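PDB 1SQ1: chorismate synthase from Campylobacter jejuni, which probably catalyses the last step of the shikimate pathway, the reduced-FMN-dependent elimination of phosphate from 5-enolpyruvylshikimate-3-phosphate to give chorismate. Local coordinates for residues 266-271 and 280-285; 224-229 and 274-279; 145-150 and 209-214. All coordinates share one frame; numbering follows the deposited sequence.

Contact 1 (266-271 and 280-285)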
loop_
_atom_site.group_PDB
_atom_site.type_symbol
_atom_site.label_atom_id
_atom_site.label_comp_id
_atom_site.label_asym_id
_atom_site.label_seq_id
_atom_site.Cartn_x
_atom_site.Cartn_y
_atom_site.Cartn_z
ATOM N N GLY A 266 -21.125 33.599 3.783
ATOM C CA GLY A 266 -20.568 32.837 4.887
ATOM C C GLY A 266 -20.448 31.358 4.543
ATOM O O GLY A 266 -19.749 30.986 3.593
ATOM N N LYS A 267 -21.128 30.505 5.305
ATOM C CA LYS A 267 -21.046 29.076 5.035
ATOM C C LYS A 267 -22.028 28.653 3.921
ATOM O O LYS A 267 -22.567 29.506 3.195
ATOM C CB LYS A 267 -21.284 28.272 6.328
ATOM C CG LYS A 267 -20.159 27.243 6.690
ATOM C CD LYS A 267 -19.933 26.191 5.569
ATOM C CE LYS A 267 -19.073 24.956 5.991
ATOM N NZ LYS A 267 -17.697 25.204 6.588
ATOM N N PHE A 268 -22.237 27.344 3.775
ATOM C CA PHE A 268 -23.129 26.804 2.744
ATOM C C PHE A 268 -24.585 26.959 3.142
ATOM O O PHE A 268 -24.919 26.858 4.319
ATOM C CB PHE A 268 -22.815 25.317 2.494
ATOM C CG PHE A 268 -21.648 25.088 1.570
ATOM C CD1 PHE A 268 -21.750 25.395 0.214
ATOM C CD2 PHE A 268 -20.439 24.605 2.059
ATOM C CE1 PHE A 268 -20.669 25.227 -0.644
ATOM C CE2 PHE A 268 -19.348 24.434 1.205
ATOM C CZ PHE A 268 -19.468 24.749 -0.150
ATOM N N LEU A 269 -25.448 27.217 2.164
ATOM C CA LEU A 269 -26.868 27.369 2.458
ATOM C C LEU A 269 -27.514 26.012 2.725
ATOM O O LEU A 269 -27.814 25.664 3.873
ATOM C CB LEU A 269 -27.582 28.076 1.303
ATOM C CG LEU A 269 -27.512 29.611 1.305
ATOM C CD1 LEU A 269 -28.378 30.170 2.424
ATOM C CD2 LEU A 269 -26.071 30.073 1.468
ATOM N N SER A 270 -27.720 25.250 1.656
ATOM C CA SER A 270 -28.315 23.917 1.734
ATOM C C SER A 270 -27.223 22.858 1.900
ATOM O O SER A 270 -26.055 23.139 1.649
ATOM C CB SER A 270 -29.120 23.656 0.458
ATOM O OG SER A 270 -28.417 24.148 -0.680
ATOM N N ASN A 271 -27.593 21.651 2.320
ATOM C CA ASN A 271 -26.597 20.588 2.496
ATOM C C ASN A 271 -26.962 19.317 1.737
ATOM O O ASN A 271 -26.855 18.212 2.269
ATOM C CB ASN A 271 -26.414 20.253 3.987
ATOM C CG ASN A 271 -25.202 19.375 4.243
ATOM O OD1 ASN A 271 -24.206 19.456 3.529
ATOM N ND2 ASN A 271 -25.274 18.550 5.279
ATOM N N ILE A 280 -13.929 15.717 -1.247
ATOM C CA ILE A 280 -13.304 16.302 -0.073
ATOM C C ILE A 280 -14.427 16.960 0.719
ATOM O O ILE A 280 -15.403 17.444 0.124
ATOM C CB ILE A 280 -12.185 17.320 -0.477
ATOM C CG1 ILE A 280 -12.782 18.592 -1.061
ATOM C CG2 ILE A 280 -11.283 16.697 -1.539
ATOM C CD1 ILE A 280 -13.019 19.683 -0.029
ATOM N N SER A 281 -14.305 16.940 2.050
ATOM C CA SER A 281 -15.316 17.520 2.946
ATOM C C SER A 281 -15.330 19.032 2.800
ATOM O O SER A 281 -14.274 19.642 2.645
ATOM C CB SER A 281 -15.022 17.147 4.400
ATOM O OG SER A 281 -13.744 17.596 4.792
ATOM N N ASN A 282 -16.521 19.632 2.857
ATOM C CA ASN A 282 -16.670 21.079 2.698
ATOM C C ASN A 282 -16.957 21.835 3.999
ATOM O O ASN A 282 -17.194 23.043 3.979
ATOM C CB ASN A 282 -17.795 21.373 1.709
ATOM C CG ASN A 282 -19.162 21.036 2.272
ATOM O OD1 ASN A 282 -19.284 20.563 3.407
ATOM N ND2 ASN A 282 -20.203 21.285 1.482
ATOM N N GLY A 283 -16.948 21.131 5.126
ATOM C CA GLY A 283 -17.225 21.779 6.393
ATOM C C GLY A 283 -18.586 21.391 6.943
ATOM O O GLY A 283 -18.741 21.173 8.144
ATOM N N GLU A 284 -19.586 21.291 6.074
ATOM C CA GLU A 284 -20.921 20.924 6.526
ATOM C C GLU A 284 -20.949 19.562 7.204
ATOM O O GLU A 284 -20.022 18.770 7.065
ATOM C CB GLU A 284 -21.890 20.946 5.350
ATOM C CG GLU A 284 -22.115 22.334 4.803
ATOM C CD GLU A 284 -22.718 23.278 5.835
ATOM O OE1 GLU A 284 -22.036 24.253 6.238
ATOM O OE2 GLU A 284 -23.875 23.037 6.251
ATOM N N ASN A 285 -22.018 19.292 7.941
ATOM C CA ASN A 285 -22.164 18.019 8.632
ATOM C C ASN A 285 -22.095 16.905 7.621
ATOM O O ASN A 285 -22.214 17.147 6.420
ATOM C CB ASN A 285 -23.507 17.948 9.330
ATOM C CG ASN A 285 -23.647 18.981 10.407
ATOM O OD1 ASN A 285 -23.230 18.760 11.542
ATOM N ND2 ASN A 285 -24.219 20.130 10.058
#
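Asn-282, whose ND2 lies over one face of the Phe-268 ring, also closes an Asx turn: its OD1 accepts the backbone N-H of Glu-284, with N and OD1 2.8 Å apart. The donor stands above the carbonyl plane, and the turn comes just where the chain leaves the hairpin formed by strands 276-277 and 280-281. CG sits between the backbone N and the carbonyl carbon (chi1 70°), which folds the amide back over Glu-284 N and leaves ND2 to face the aromatic ring. The amide and ring planes are 24° apart, and Asn-282 ND2 sits above the CD2-CE2 side of the ring, 3.3 Å from Phe-268 CE2. Leu-277 of the hairpin packs against both residues, and Leu-263 also touches the ring.

Lys-267 and Glu-284 run past one another in opposite directions. The lysine chain, bent at chi2 and chi4, carries its methylenes alongside OE1 of Glu-284 and its amino group beyond it, so that NZ and OE1 end up 4.5 Å apart, too far for a salt bridge, although some electrostatic attraction is likely. NZ instead comes over the backbone of Gly-283, 3.5 Å from its CA; that glycine has a positive phi and leaves the lysine room to approach the turn. Nearer its backbone, Glu-284 passes Asn-271, their carboxylate and amide planes turned 79° from each other. Here it is the aliphatic part of the glutamate that does the touching: its CB lies 3.3 Å from Asn-271 OD1. Asn-271 ND2, the other arm of that amide, reaches on toward the next residue and stops 3.6 Å from the carbonyl O of Asn-285.

Contact 2 (224-229 and 274-279). With SO4 (sulfate ion), chain B.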
loop_
_atom_site.group_PDB
_atom_site.type_symbol
_atom_site.label_atom_id
_atom_site.label_comp_id
_atom_site.label_asym_id
_atom_site.label_seq_id
_atom_site.Cartn_x
_atom_site.Cartn_y
_atom_site.Cartn_z
ATOM N N ASP A 224 -8.975 8.300 -3.352
ATOM C CA ASP A 224 -9.017 8.071 -1.911
ATOM C C ASP A 224 -9.869 9.175 -1.298
ATOM O O ASP A 224 -9.576 9.706 -0.224
ATOM C CB ASP A 224 -7.614 8.039 -1.289
ATOM C CG ASP A 224 -7.576 7.236 0.021
ATOM O OD1 ASP A 224 -8.481 6.391 0.222
ATOM O OD2 ASP A 224 -6.641 7.429 0.832
ATOM N N LYS A 225 -10.938 9.496 -2.025
ATOM C CA LYS A 225 -11.907 10.512 -1.657
ATOM C C LYS A 225 -12.652 10.111 -0.387
ATOM O O LYS A 225 -12.851 8.927 -0.117
ATOM C CB LYS A 225 -12.891 10.693 -2.813
ATOM C CG LYS A 225 -12.229 11.032 -4.146
ATOM C CD LYS A 225 -13.291 11.329 -5.189
ATOM C CE LYS A 225 -12.727 12.062 -6.389
ATOM N NZ LYS A 225 -13.810 12.401 -7.368
ATOM N N LEU A 226 -13.066 11.103 0.390
ATOM C CA LEU A 226 -13.765 10.827 1.623
ATOM C C LEU A 226 -15.038 10.005 1.412
ATOM O O LEU A 226 -15.360 9.139 2.226
ATOM C CB LEU A 226 -14.086 12.125 2.355
ATOM C CG LEU A 226 -14.788 11.820 3.680
ATOM C CD1 LEU A 226 -13.856 11.021 4.576
ATOM C CD2 LEU A 226 -15.224 13.100 4.341
ATOM N N ASP A 227 -15.779 10.258 0.338
ATOM C CA ASP A 227 -16.987 9.456 0.123
ATOM C C ASP A 227 -16.591 8.018 -0.246
ATOM O O ASP A 227 -17.172 7.061 0.277
ATOM C CB ASP A 227 -17.902 10.090 -0.939
ATOM C CG ASP A 227 -17.145 10.590 -2.135
ATOM O OD1 ASP A 227 -17.760 11.225 -3.014
ATOM O OD2 ASP A 227 -15.926 10.349 -2.191
ATOM N N SER A 228 -15.596 7.861 -1.121
ATOM C CA SER A 228 -15.115 6.526 -1.499
ATOM C C SER A 228 -14.783 5.728 -0.240
ATOM O O SER A 228 -15.359 4.674 0.006
ATOM C CB SER A 228 -13.845 6.602 -2.351
ATOM O OG SER A 228 -14.115 7.008 -3.680
ATOM N N LYS A 229 -13.842 6.234 0.548
ATOM C CA LYS A 229 -13.434 5.565 1.767
ATOM C C LYS A 229 -14.629 5.242 2.625
ATOM O O LYS A 229 -14.716 4.168 3.191
ATOM C CB LYS A 229 -12.485 6.449 2.571
ATOM C CG LYS A 229 -11.102 6.619 1.999
ATOM C CD LYS A 229 -10.363 7.722 2.732
ATOM C CE LYS A 229 -8.887 7.414 2.825
ATOM N NZ LYS A 229 -8.619 6.373 3.866
ATOM N N GLY A 274 -24.424 16.398 1.410
ATOM C CA GLY A 274 -24.114 15.481 2.494
ATOM C C GLY A 274 -22.823 15.815 3.225
ATOM O O GLY A 274 -22.439 15.115 4.164
ATOM N N GLY A 275 -22.149 16.885 2.797
ATOM C CA GLY A 275 -20.914 17.306 3.441
ATOM C C GLY A 275 -19.639 16.964 2.693
ATOM O O GLY A 275 -18.532 17.053 3.241
ATOM N N ILE A 276 -19.794 16.595 1.426
ATOM C CA ILE A 276 -18.677 16.205 0.574
ATOM C C ILE A 276 -18.879 16.763 -0.833
ATOM O O ILE A 276 -19.961 16.641 -1.399
ATOM C CB ILE A 276 -18.597 14.664 0.480
ATOM C CG1 ILE A 276 -18.389 14.063 1.874
ATOM C CG2 ILE A 276 -17.481 14.248 -0.483
ATOM C CD1 ILE A 276 -18.231 12.569 1.875
ATOM N N LEU A 277 -17.841 17.376 -1.394
ATOM C CA LEU A 277 -17.918 17.940 -2.738
ATOM C C LEU A 277 -16.600 17.671 -3.427
ATOM O O LEU A 277 -15.560 18.132 -2.964
ATOM C CB LEU A 277 -18.138 19.448 -2.687
ATOM C CG LEU A 277 -19.523 19.931 -2.269
ATOM C CD1 LEU A 277 -19.426 21.350 -1.699
ATOM C CD2 LEU A 277 -20.463 19.842 -3.464
ATOM N N GLY A 278 -16.634 16.929 -4.529
ATOM C CA GLY A 278 -15.406 16.613 -5.231
ATOM C C GLY A 278 -14.607 15.537 -4.519
ATOM O O GLY A 278 -13.483 15.235 -4.903
ATOM N N GLY A 279 -15.182 14.959 -3.470
ATOM C CA GLY A 279 -14.480 13.919 -2.744
ATOM C C GLY A 279 -13.778 14.428 -1.514
ATOM O O GLY A 279 -13.100 13.679 -0.815
HETATM S S SO4 B . -19.360 14.928 -6.342
HETATM O O1 SO4 B . -18.846 15.812 -7.411
HETATM O O2 SO4 B . -18.530 15.062 -5.115
HETATM O O3 SO4 B . -20.754 15.291 -6.015
HETATM O O4 SO4 B . -19.306 13.524 -6.800
#
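The backbones of Lys-225 and Gly-279 come within 4.4 Å at their CA atoms, and the first N-H of helix 226-235, that of Leu-226, bonds to Gly-279 O at an N-to-O distance of 2.8 Å. Gly-278 and Gly-279 both have positive phi and fit a type I' turn between strands 276-277 and 280-281, so it is the tip of a beta hairpin that meets the start of the helix.

Lys-225, at the N-cap position, lays its extended chain across the turn: CB is 3.6 Å from Gly-279 CA, and CE passes Gly-278 O before NZ bonds to Gly-236 O of the second subunit. Ile-276 wedges its CD1 against the first helical turn, 3.9 Å from Leu-226 CD2, whose side chain it crosses at about a right angle. The same methyl lies 3.8 Å from Asp-227 CB. Asp-227 curls back at chi1 43°, and its OD2 takes the N-H of Ser-228, 2.7 Å from that N, on the anti side and out of the carboxylate plane. A sulfate, probably from the crystallisation liquor, accepts the N-H of Gly-278 and that of Ala-239 of the second subunit, a predicted FMN-binding residue, so the turn probably lies beside that subunit's cofactor site.

Leu-226 also packs on Cys-343 of helix 325-346, while Asp-227 and Ser-228 meet the second subunit, placing hairpin and helix start at a subunit interface.

Contact 3 (145-150 and 209-214)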
loop_
_atom_site.group_PDB
_atom_site.type_symbol
_atom_site.label_atom_id
_atom_site.label_comp_id
_atom_site.label_asym_id
_atom_site.label_seq_id
_atom_site.Cartn_x
_atom_site.Cartn_y
_atom_site.Cartn_z
ATOM N N PHE A 145 -10.131 17.482 17.760
ATOM C CA PHE A 145 -10.474 18.458 16.721
ATOM C C PHE A 145 -11.969 18.731 16.747
ATOM O O PHE A 145 -12.529 19.354 15.838
ATOM C CB PHE A 145 -10.082 17.943 15.335
ATOM C CG PHE A 145 -8.601 17.921 15.093
ATOM C CD1 PHE A 145 -8.017 18.821 14.209
ATOM C CD2 PHE A 145 -7.786 17.007 15.754
ATOM C CE1 PHE A 145 -6.649 18.815 13.991
ATOM C CE2 PHE A 145 -6.421 16.993 15.544
ATOM C CZ PHE A 145 -5.846 17.896 14.662
ATOM N N ASP A 146 -12.600 18.255 17.813
ATOM C CA ASP A 146 -14.036 18.397 18.021
ATOM C C ASP A 146 -14.873 17.928 16.861
ATOM O O ASP A 146 -15.788 18.622 16.404
ATOM C CB ASP A 146 -14.409 19.833 18.392
ATOM C CG ASP A 146 -14.295 20.078 19.881
ATOM O OD1 ASP A 146 -14.853 19.245 20.641
ATOM O OD2 ASP A 146 -13.664 21.087 20.290
ATOM N N ILE A 147 -14.538 16.731 16.392
ATOM C CA ILE A 147 -15.251 16.089 15.305
ATOM C C ILE A 147 -16.060 15.003 16.005
ATOM O O ILE A 147 -15.514 14.141 16.701
ATOM C CB ILE A 147 -14.272 15.486 14.273
ATOM C CG1 ILE A 147 -13.485 16.615 13.604
ATOM C CG2 ILE A 147 -15.039 14.709 13.216
ATOM C CD1 ILE A 147 -12.464 16.159 12.575
ATOM N N CYS A 148 -17.372 15.066 15.844
ATOM C CA CYS A 148 -18.234 14.103 16.493
ATOM C C CYS A 148 -18.972 13.248 15.487
ATOM O O CYS A 148 -19.551 13.760 14.529
ATOM C CB CYS A 148 -19.230 14.829 17.389
ATOM S SG CYS A 148 -20.102 13.742 18.507
ATOM N N VAL A 149 -18.939 11.941 15.715
ATOM C CA VAL A 149 -19.610 10.989 14.841
ATOM C C VAL A 149 -20.631 10.205 15.660
ATOM O O VAL A 149 -20.286 9.584 16.666
ATOM C CB VAL A 149 -18.595 10.007 14.199
ATOM C CG1 VAL A 149 -19.326 8.984 13.348
ATOM C CG2 VAL A 149 -17.604 10.775 13.338
ATOM N N GLN A 150 -21.888 10.246 15.231
ATOM C CA GLN A 150 -22.963 9.543 15.921
ATOM C C GLN A 150 -23.915 8.932 14.906
ATOM O O GLN A 150 -24.108 9.487 13.824
ATOM C CB GLN A 150 -23.714 10.513 16.833
ATOM C CG GLN A 150 -23.521 11.979 16.454
ATOM C CD GLN A 150 -24.128 12.935 17.466
ATOM O OE1 GLN A 150 -24.167 12.645 18.668
ATOM N NE2 GLN A 150 -24.585 14.091 16.988
ATOM N N THR A 209 -25.871 7.940 10.011
ATOM C CA THR A 209 -24.647 8.394 10.657
ATOM C C THR A 209 -24.418 9.858 10.348
ATOM O O THR A 209 -24.265 10.250 9.192
ATOM C CB THR A 209 -23.416 7.636 10.179
ATOM O OG1 THR A 209 -23.597 6.226 10.373
ATOM C CG2 THR A 209 -22.212 8.106 10.960
ATOM N N LYS A 210 -24.398 10.662 11.400
ATOM C CA LYS A 210 -24.194 12.089 11.267
ATOM C C LYS A 210 -22.862 12.471 11.882
ATOM O O LYS A 210 -22.511 11.997 12.963
ATOM C CB LYS A 210 -25.334 12.836 11.961
ATOM C CG LYS A 210 -25.098 14.321 12.152
ATOM C CD LYS A 210 -26.419 15.054 12.228
ATOM C CE LYS A 210 -26.389 16.173 13.247
ATOM N NZ LYS A 210 -26.363 15.620 14.635
ATOM N N VAL A 211 -22.105 13.311 11.180
ATOM C CA VAL A 211 -20.819 13.759 11.689
ATOM C C VAL A 211 -20.819 15.282 11.730
ATOM O O VAL A 211 -21.032 15.937 10.705
ATOM C CB VAL A 211 -19.662 13.266 10.802
ATOM C CG1 VAL A 211 -18.337 13.564 11.472
ATOM C CG2 VAL A 211 -19.801 11.779 10.541
ATOM N N SER A 212 -20.595 15.836 12.919
ATOM C CA SER A 212 -20.580 17.286 13.124
ATOM C C SER A 212 -19.173 17.778 13.436
ATOM O O SER A 212 -18.281 16.984 13.749
ATOM C CB SER A 212 -21.488 17.659 14.287
ATOM O OG SER A 212 -21.029 17.015 15.465
ATOM N N GLY A 213 -18.992 19.096 13.372
ATOM C CA GLY A 213 -17.693 19.682 13.642
ATOM C C GLY A 213 -16.718 19.244 12.576
ATOM O O GLY A 213 -15.547 18.985 12.847
HETATM N N MSE A 214 -17.206 19.152 11.347
HETATM C CA MSE A 214 -16.366 18.723 10.245
HETATM C C MSE A 214 -15.371 19.778 9.783
HETATM O O MSE A 214 -15.734 20.941 9.600
HETATM C CB MSE A 214 -17.241 18.291 9.066
HETATM C CG MSE A 214 -17.734 16.854 9.154
HETATM SE SE MSE A 214 -16.252 15.615 9.097
HETATM C CE MSE A 214 -15.600 16.068 7.331
#
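Val-149 and Val-211 lie side by side and point the same way, and they form the closely packed, buried face of this pairing, with Leu-340 of helix 325-346 lying over both and Arg-337 also touching Val-149. Val-149 CG2 is 3.4 Å from Val-211 CG1, and Val-149 CG1 meets the methyl CG2 of Thr-209 at 3.8 Å. Ile-147 extends the apolar row: its CG2 branch, anti to the backbone N, is turned to Val-211 CG1 at 3.9 Å.

The opposite face is more polar and more open to solvent. Cys-148 and Ser-212 meet there only lightly, Cys-148 CB lying 3.4 Å from Ser-212 OG, with the cysteine exposed. Gln-150 and Lys-210 run alongside each other on that face, partly exposed and partly covered by Phe-170 of helix 170-175.

Between the faces the backbones run antiparallel, their axes 167° apart. Cys-148 with Ser-212 and Gln-150 with Lys-210 are hydrogen-bonded pairs, each joined by two bonds; the shortest runs from Lys-210 N to Gln-150 O at 2.7 Å. Val-149 with Val-211 is the non-hydrogen-bonded pair between them. The ladder frays at Gly-213, whose CA still makes a CH...O contact of 3.5 Å to Asp-146 O. Asp-146, at positive phi, belongs to the Schellman motif that ends helix 128-143 and sends the chain into the strand. Strands 148-156 and 205-212 are neighbours in a five-stranded antiparallel sheet, one outer layer of the beta-alpha-beta sandwich characteristic of chorismate synthases, with helix 325-346 against its apolar face.

Along the chain contact 3 closes first; contacts 1 and 2 follow it and interlock, their segments alternating as 224-229, 266-271, 274-279 and 280-285. The centres of contacts 1 and 2 are about 13 Å apart, as are those of 1 and 3, and contacts 2 and 3 lie about 15 Å apart. Contacts 1 and 2 share the hairpin 276-281, whose base is joined by a probable hydrogen bond from Asn-282 N to Gly-275 O. Met-214, a selenomethionine, ties in contact 3 by packing on Ser-281 and Leu-226. The hairpin thus bridges an outer loop, the subunit-facing helix 226-235 and the end of strand 205-212 in the sheet of contact 3.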